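Esterase (Alcaligenes sp., PDB 1QLW) probably hydrolyses carboxylic esters, as a bacterial esterase of the alpha/beta hydrolase fold. Local coordinates at residues Gly87-Glu90 and Tyr91-Lys95; Thr112-Ser115 and Ala116-Val120; Gly209-Pro212 and Phe213-Ala216. One frame throughout, in Å; residues are numbered along the deposited sequence.

Interaction 1 of 3, residues Gly87-Glu90 and Tyr91-Lys95; sequences GWDE and YFLRK
Glu90 OE2 is gripped twice by Arg94, one turn further along the helix: NE donates to it over 2.8 Å and NH2 over 3.0 Å, so the guanidinium meets one carboxylate oxygen side-on. That oxygen lies close to the guanidinium plane, while the carboxylate itself is turned 39° against it. NE reaches OE2 on its anti side. Two straight chains bring the charges together. Glu90 has CG anti to its backbone N (chi1 180°) and runs on extended, and Arg94 is extended from CG to NE alongside it. With NE and NH2 both held on one side, the guanidinium is probably hindered from turning about CD-NE. NH2 has a second acceptor in Gly11 O, and Glu90 packs on Gln18 of the second subunit.

Around the helix, Trp88 and Phe92 point the same way. Trp88 CB stands over the Phe92 ring in a CH-pi contact, 4.2 Å from its centroid, and Trp88 CE3 comes within 3.9 Å of Phe92 CZ. The two ring systems are nearly parallel, at 24°, but slid so far apart that they barely overlap. Trp88 O also lies over a face of the Phe92 ring, 3.1 Å from Phe92 CG, while taking the hydrogen bond from Phe92 N at 2.8 Å. At the start of the helix Gly87, the N-cap, accepts from Tyr91 N through its O atom at 3.0 Å.

Helix 88-94 is the crossover between parallel strands 65-68 and 99-103. Asp89 OD1 bonds Thr99 on the second of these, and Leu93 packs on Thr99 and on strand 43-57. Toward helix 306-319, Trp88 lies against Val309, Ala310 and Ile313, and Tyr91 OH binds Asp311.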
loop_
_atom_site.group_PDB
_atom_site.type_symbol
_atom_site.label_atom_id
_atom_site.label_comp_id
_atom_site.label_asym_id
_atom_site.label_seq_id
_atom_site.Cartn_x
_atom_site.Cartn_y
_atom_site.Cartn_z
ATOM N N GLY A 87 -12.223 -5.250 10.066
ATOM C CA GLY A 87 -11.090 -4.732 10.827
ATOM C C GLY A 87 -11.481 -3.431 11.530
ATOM O O GLY A 87 -12.584 -2.897 11.413
ATOM N N TRP A 88 -10.487 -2.887 12.240
ATOM C CA TRP A 88 -10.718 -1.663 12.981
ATOM C C TRP A 88 -10.930 -0.468 12.074
ATOM O O TRP A 88 -11.686 0.438 12.450
ATOM C CB TRP A 88 -9.591 -1.369 13.959
ATOM C CG TRP A 88 -9.579 -2.214 15.194
ATOM C CD1 TRP A 88 -10.380 -3.271 15.520
ATOM C CD2 TRP A 88 -8.669 -2.065 16.285
ATOM N NE1 TRP A 88 -10.030 -3.788 16.742
ATOM C CE2 TRP A 88 -8.986 -3.044 17.246
ATOM C CE3 TRP A 88 -7.620 -1.174 16.566
ATOM C CZ2 TRP A 88 -8.282 -3.190 18.438
ATOM C CZ3 TRP A 88 -6.928 -1.332 17.758
ATOM C CH2 TRP A 88 -7.263 -2.332 18.680
ATOM N N ASP A 89 -10.288 -0.404 10.917
ATOM C CA ASP A 89 -10.533 0.745 10.043
ATOM C C ASP A 89 -12.013 0.879 9.687
ATOM O O ASP A 89 -12.662 1.896 9.944
ATOM C CB ASP A 89 -9.648 0.501 8.839
ATOM C CG ASP A 89 -9.758 1.612 7.873
ATOM O OD1 ASP A 89 -10.222 2.718 8.187
ATOM O OD2 ASP A 89 -9.322 1.319 6.735
ATOM N N GLU A 90 -12.606 -0.205 9.157
ATOM C CA GLU A 90 -14.013 -0.192 8.801
ATOM C C GLU A 90 -14.891 -0.009 10.026
ATOM O O GLU A 90 -15.887 0.720 9.987
ATOM C CB GLU A 90 -14.381 -1.502 8.099
ATOM C CG GLU A 90 -15.847 -1.550 7.713
ATOM C CD GLU A 90 -16.306 -2.754 6.947
ATOM O OE1 GLU A 90 -15.469 -3.581 6.541
ATOM O OE2 GLU A 90 -17.540 -2.888 6.753
ATOM N N TYR A 91 -14.554 -0.658 11.130
ATOM C CA TYR A 91 -15.369 -0.541 12.337
ATOM C C TYR A 91 -15.389 0.896 12.837
ATOM O O TYR A 91 -16.443 1.441 13.190
ATOM C CB TYR A 91 -14.868 -1.482 13.421
ATOM C CG TYR A 91 -15.803 -1.584 14.592
ATOM C CD1 TYR A 91 -17.068 -2.119 14.435
ATOM C CD2 TYR A 91 -15.411 -1.227 15.865
ATOM C CE1 TYR A 91 -17.906 -2.298 15.521
ATOM C CE2 TYR A 91 -16.226 -1.388 16.963
ATOM C CZ TYR A 91 -17.479 -1.943 16.787
ATOM O OH TYR A 91 -18.323 -2.154 17.853
ATOM N N PHE A 92 -14.218 1.545 12.852
ATOM C CA PHE A 92 -14.145 2.925 13.312
ATOM C C PHE A 92 -14.995 3.827 12.423
ATOM O O PHE A 92 -15.702 4.711 12.927
ATOM C CB PHE A 92 -12.697 3.409 13.344
ATOM C CG PHE A 92 -11.837 2.809 14.419
ATOM C CD1 PHE A 92 -12.264 1.868 15.332
ATOM C CD2 PHE A 92 -10.521 3.212 14.525
ATOM C CE1 PHE A 92 -11.428 1.350 16.295
ATOM C CE2 PHE A 92 -9.669 2.709 15.496
ATOM C CZ PHE A 92 -10.129 1.770 16.390
ATOM N N LEU A 93 -14.948 3.608 11.108
ATOM C CA LEU A 93 -15.784 4.381 10.182
ATOM C C LEU A 93 -17.260 4.193 10.506
ATOM O O LEU A 93 -18.040 5.154 10.541
ATOM C CB LEU A 93 -15.533 3.923 8.744
ATOM C CG LEU A 93 -14.154 4.231 8.213
ATOM C CD1 LEU A 93 -13.913 3.511 6.906
ATOM C CD2 LEU A 93 -13.994 5.728 8.022
ATOM N N ARG A 94 -17.673 2.949 10.765
ATOM C CA ARG A 94 -19.058 2.623 11.090
ATOM C C ARG A 94 -19.483 3.225 12.420
ATOM O O ARG A 94 -20.661 3.518 12.633
ATOM C CB ARG A 94 -19.269 1.111 11.064
ATOM C CG ARG A 94 -19.233 0.552 9.653
ATOM C CD ARG A 94 -19.412 -0.958 9.652
ATOM N NE ARG A 94 -19.423 -1.493 8.293
ATOM C CZ ARG A 94 -20.503 -1.577 7.527
ATOM N NH1 ARG A 94 -21.689 -1.165 7.951
ATOM N NH2 ARG A 94 -20.364 -2.048 6.299
ATOM N N LYS A 95 -18.528 3.464 13.316
ATOM C CA LYS A 95 -18.754 4.118 14.587
ATOM C C LYS A 95 -18.707 5.633 14.472
ATOM O O LYS A 95 -18.898 6.322 15.489
ATOM C CB LYS A 95 -17.772 3.567 15.623
ATOM C CG LYS A 95 -18.061 2.117 15.981
ATOM C CD LYS A 95 -19.303 1.989 16.835
ATOM C CE LYS A 95 -19.433 0.649 17.515
ATOM N NZ LYS A 95 -20.430 0.694 18.617
#

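Interaction 2 of 3, residues Thr112-Ser115 and Ala116-Val120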
loop_
_atom_site.group_PDB
_atom_site.type_symbol
_atom_site.label_atom_id
_atom_site.label_comp_id
_atom_site.label_asym_id
_atom_site.label_seq_id
_atom_site.Cartn_x
_atom_site.Cartn_y
_atom_site.Cartn_z
ATOM N N THR A 112 11.102 3.937 -0.441
ATOM C CA THR A 112 12.468 3.771 0.001
ATOM C C THR A 112 13.422 4.352 -1.048
ATOM O O THR A 112 13.000 4.699 -2.138
ATOM C CB THR A 112 12.810 2.283 0.217
ATOM O OG1 THR A 112 12.573 1.578 -1.021
ATOM C CG2 THR A 112 11.980 1.680 1.340
ATOM N N ASP A 113 14.703 4.433 -0.717
ATOM C CA ASP A 113 15.765 4.802 -1.653
ATOM C C ASP A 113 16.577 3.523 -1.910
ATOM O O ASP A 113 17.128 2.963 -0.947
ATOM C CB ASP A 113 16.693 5.870 -1.092
ATOM C CG ASP A 113 17.757 6.395 -2.042
ATOM O OD1 ASP A 113 17.798 5.976 -3.215
ATOM O OD2 ASP A 113 18.564 7.259 -1.621
ATOM N N ILE A 114 16.649 3.092 -3.154
ATOM C CA ILE A 114 17.402 1.897 -3.501
ATOM C C ILE A 114 18.806 2.199 -3.994
ATOM O O ILE A 114 19.553 1.299 -4.390
ATOM C CB ILE A 114 16.632 1.009 -4.494
ATOM C CG1 ILE A 114 16.137 1.727 -5.743
ATOM C CG2 ILE A 114 15.460 0.347 -3.739
ATOM C CD1 ILE A 114 17.213 2.295 -6.647
ATOM N N SER A 115 19.239 3.447 -3.890
ATOM C CA SER A 115 20.524 3.869 -4.446
ATOM C C SER A 115 21.688 3.062 -3.887
ATOM O O SER A 115 22.603 2.754 -4.664
ATOM C CB SER A 115 20.790 5.346 -4.170
ATOM O OG SER A 115 19.861 6.156 -4.839
ATOM N N ALA A 116 21.700 2.788 -2.581
ATOM C CA ALA A 116 22.849 2.091 -2.023
ATOM C C ALA A 116 22.945 0.661 -2.513
ATOM O O ALA A 116 24.042 0.115 -2.655
ATOM C CB ALA A 116 22.832 2.160 -0.502
ATOM N N ILE A 117 21.790 0.014 -2.737
ATOM C CA ILE A 117 21.818 -1.348 -3.257
ATOM C C ILE A 117 22.439 -1.340 -4.651
ATOM O O ILE A 117 23.354 -2.123 -4.929
ATOM C CB ILE A 117 20.405 -1.962 -3.252
ATOM C CG1 ILE A 117 19.863 -2.033 -1.827
ATOM C CG2 ILE A 117 20.450 -3.347 -3.880
ATOM C CD1 ILE A 117 18.369 -2.221 -1.755
ATOM N N ASN A 118 21.976 -0.418 -5.502
ATOM C CA ASN A 118 22.536 -0.365 -6.852
ATOM C C ASN A 118 24.011 0.018 -6.827
ATOM O O ASN A 118 24.774 -0.471 -7.664
ATOM C CB ASN A 118 21.740 0.617 -7.709
ATOM C CG ASN A 118 20.438 0.049 -8.249
ATOM O OD1 ASN A 118 19.696 0.797 -8.925
ATOM N ND2 ASN A 118 20.170 -1.202 -8.010
ATOM N N ALA A 119 24.440 0.891 -5.900
ATOM C CA ALA A 119 25.849 1.257 -5.847
ATOM C C ALA A 119 26.722 0.055 -5.609
ATOM O O ALA A 119 27.829 -0.078 -6.162
ATOM C CB ALA A 119 26.104 2.315 -4.788
ATOM N N VAL A 120 26.289 -0.860 -4.730
ATOM C CA VAL A 120 27.041 -2.084 -4.481
ATOM C C VAL A 120 27.007 -2.988 -5.697
ATOM O O VAL A 120 28.027 -3.545 -6.113
ATOM C CB VAL A 120 26.513 -2.775 -3.215
ATOM C CG1 VAL A 120 27.253 -4.073 -2.955
ATOM C CG2 VAL A 120 26.624 -1.844 -2.021
HETATM O O HOH W 1 19.534 1.582 -0.718
HETATM O O HOH W 2 20.034 4.082 -0.616
#
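Ile114 O receives Asn118 N at 3.2 Å, nearly along the C=O axis and with an N-H...O angle of 169°, and this bond closes the first turn of helix 115-121. Ile114 is the N-cap residue, and its side chain packs on the following turn. Its CG2 comes to 4.4 Å from Ile117 CD1, a light touch between two branched chains, while CB of Ile117 sits 3.6 Å from Ile114 O. With CG1 of Ile114 set between the backbone N and the carbonyl carbon (chi1 52°), CD1 is carried out toward the Asn118 side chain. On this apolar side the second subunit packs, its Pro174 on Ile114 and its Leu133 on Ile117.

The other side of the turn is wetter and held by polar atoms. Asp113 OD1 takes two bonds from Ser115: OG donates at 2.6 Å, on the syn side, and the backbone N at 3.0 Å, from well above the carboxylate plane. The second makes an Asx turn just before the helix. Ser115 OG also bonds Ser30, which ties the turn to strand 26-30. Next to this, Ala116 N meets solvent. Water 2 accepts from it at 2.9 Å and donates to Asp113 O, bridging the loop carbonyl to an amide of the first turn. Water 1 lies near the same two atoms, with a weak bond to Ala116 N.

Helix 115-121 begins after the long loop that leaves strand 99-103. It lies far from the centre of the chain, beside strand 26-30, with its Ser30, and the residues just after it, where Thr32 OG1 bonds Ser115 O, and against loops of the second subunit.

Interaction 3 of 3, residues Gly209-Pro212 and Phe213-Ala216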
loop_
_atom_site.group_PDB
_atom_site.type_symbol
_atom_site.label_atom_id
_atom_site.label_comp_id
_atom_site.label_asym_id
_atom_site.label_seq_id
_atom_site.Cartn_x
_atom_site.Cartn_y
_atom_site.Cartn_z
ATOM N N GLY A 209 4.725 2.104 18.430
ATOM C CA GLY A 209 4.150 2.476 19.711
ATOM C C GLY A 209 4.667 3.800 20.229
ATOM O O GLY A 209 3.889 4.633 20.705
ATOM N N ILE A 210 5.981 3.989 20.167
ATOM C CA ILE A 210 6.610 5.206 20.674
ATOM C C ILE A 210 6.396 6.416 19.779
ATOM O O ILE A 210 6.525 7.556 20.226
ATOM C CB ILE A 210 8.122 4.938 20.865
ATOM C CG1 ILE A 210 8.782 6.004 21.741
ATOM C CG2 ILE A 210 8.862 4.806 19.547
ATOM C CD1 ILE A 210 8.245 6.102 23.152
ATOM N N TYR A 211 6.091 6.199 18.488
ATOM C CA TYR A 211 6.013 7.318 17.553
ATOM C C TYR A 211 5.151 8.475 17.990
ATOM O O TYR A 211 5.619 9.614 17.929
ATOM C CB TYR A 211 5.614 6.896 16.137
ATOM C CG TYR A 211 6.535 6.007 15.349
ATOM C CD1 TYR A 211 7.764 5.530 15.790
ATOM C CD2 TYR A 211 6.159 5.660 14.048
ATOM C CE1 TYR A 211 8.536 4.697 14.993
ATOM C CE2 TYR A 211 6.924 4.851 13.239
ATOM C CZ TYR A 211 8.125 4.364 13.719
ATOM O OH TYR A 211 8.928 3.532 12.971
ATOM N N PRO A 212 3.901 8.263 18.391
ATOM C CA PRO A 212 3.064 9.419 18.733
ATOM C C PRO A 212 3.621 10.257 19.855
ATOM O O PRO A 212 3.404 11.470 19.890
ATOM C CB PRO A 212 1.711 8.822 19.090
ATOM C CG PRO A 212 1.721 7.453 18.572
ATOM C CD PRO A 212 3.143 7.000 18.419
ATOM N N PHE A 213 4.288 9.607 20.805
ATOM C CA PHE A 213 4.891 10.320 21.919
ATOM C C PHE A 213 6.069 11.163 21.461
ATOM O O PHE A 213 6.283 12.267 21.952
ATOM C CB PHE A 213 5.328 9.327 23.001
ATOM C CG PHE A 213 4.208 8.459 23.498
ATOM C CD1 PHE A 213 3.237 8.963 24.353
ATOM C CD2 PHE A 213 4.112 7.143 23.105
ATOM C CE1 PHE A 213 2.208 8.158 24.819
ATOM C CE2 PHE A 213 3.104 6.323 23.566
ATOM C CZ PHE A 213 2.146 6.838 24.427
ATOM N N GLN A 214 6.873 10.622 20.524
ATOM C CA GLN A 214 7.950 11.400 19.936
ATOM C C GLN A 214 7.383 12.544 19.103
ATOM O O GLN A 214 7.940 13.650 19.094
ATOM C CB GLN A 214 8.846 10.486 19.091
ATOM C CG GLN A 214 9.580 9.485 19.957
ATOM C CD GLN A 214 10.367 8.455 19.194
ATOM O OE1 GLN A 214 10.085 8.188 18.020
ATOM N NE2 GLN A 214 11.346 7.830 19.824
ATOM N N THR A 215 6.288 12.331 18.389
ATOM C CA THR A 215 5.655 13.398 17.619
ATOM C C THR A 215 5.244 14.513 18.575
ATOM O O THR A 215 5.538 15.688 18.316
ATOM C CB THR A 215 4.435 12.858 16.866
ATOM O OG1 THR A 215 4.855 11.822 15.963
ATOM C CG2 THR A 215 3.739 13.950 16.078
ATOM N N ALA A 216 4.571 14.155 19.675
ATOM C CA ALA A 216 4.076 15.157 20.601
ATOM C C ALA A 216 5.193 15.942 21.264
ATOM O O ALA A 216 5.044 17.144 21.504
ATOM C CB ALA A 216 3.165 14.506 21.631
#
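Gln214 leans back over Ile210, one turn earlier, and each part of it can be followed. Gln214 CB rests 3.5 Å from Tyr211 O. Its CG, set beside the backbone N (chi1 -67°), lies 3.6 Å from Ile210 O. The chain then runs extended, so CD and NE2 pass along the isoleucine, with Gln214 NE2 3.7 Å from Ile210 CG1. Gln214 OE1 touches Ile210 CG2 at 3.9 Å and approaches the Tyr211 ring, whose plane is only 12° from that of the amide.

Beneath this, Ile210 O accepts Gln214 N at 3.1 Å and, weakly, Phe213 N. On another side the edge of the Phe213 ring faces Gly209 O, with CE2 3.4 Å from that oxygen. Thr215 N donates to Tyr211 O at 2.8 Å, while Thr215 OG1 bonds Val187 O in helix 185-197. Pro212 packs down onto strands 200-205 and 223-229.

The order strand 200-205, turn, helix 211-218, strand 223-229 matches the beta-alpha-beta unit whose turn is the nucleophile elbow in alpha/beta hydrolases. The turn before Gly209 is probably that elbow, and 209-216 probably runs from just after it into the helix behind.

Interactions 1 and 3 are buried and belong to crossover helices of the same mixed sheet, their centres about 23 Å apart. Interaction 2 is partly buried, about 38 Å from interaction 1 between centres and on the opposite side of the chain's centre. All three take in the N-terminal part of a helix, but their chemistry follows their places. At 87-95 a charged pair runs along one side while aromatic side chains reach the neighbouring helix. At 209-216, which no other subunit touches, apolar and amide packing, with Thr215 and Tyr211 bonded to neighbouring elements, surrounds the backbone bonds. At 112-120 an Asx turn and bridging water share the turn with isoleucines packed against the second subunit.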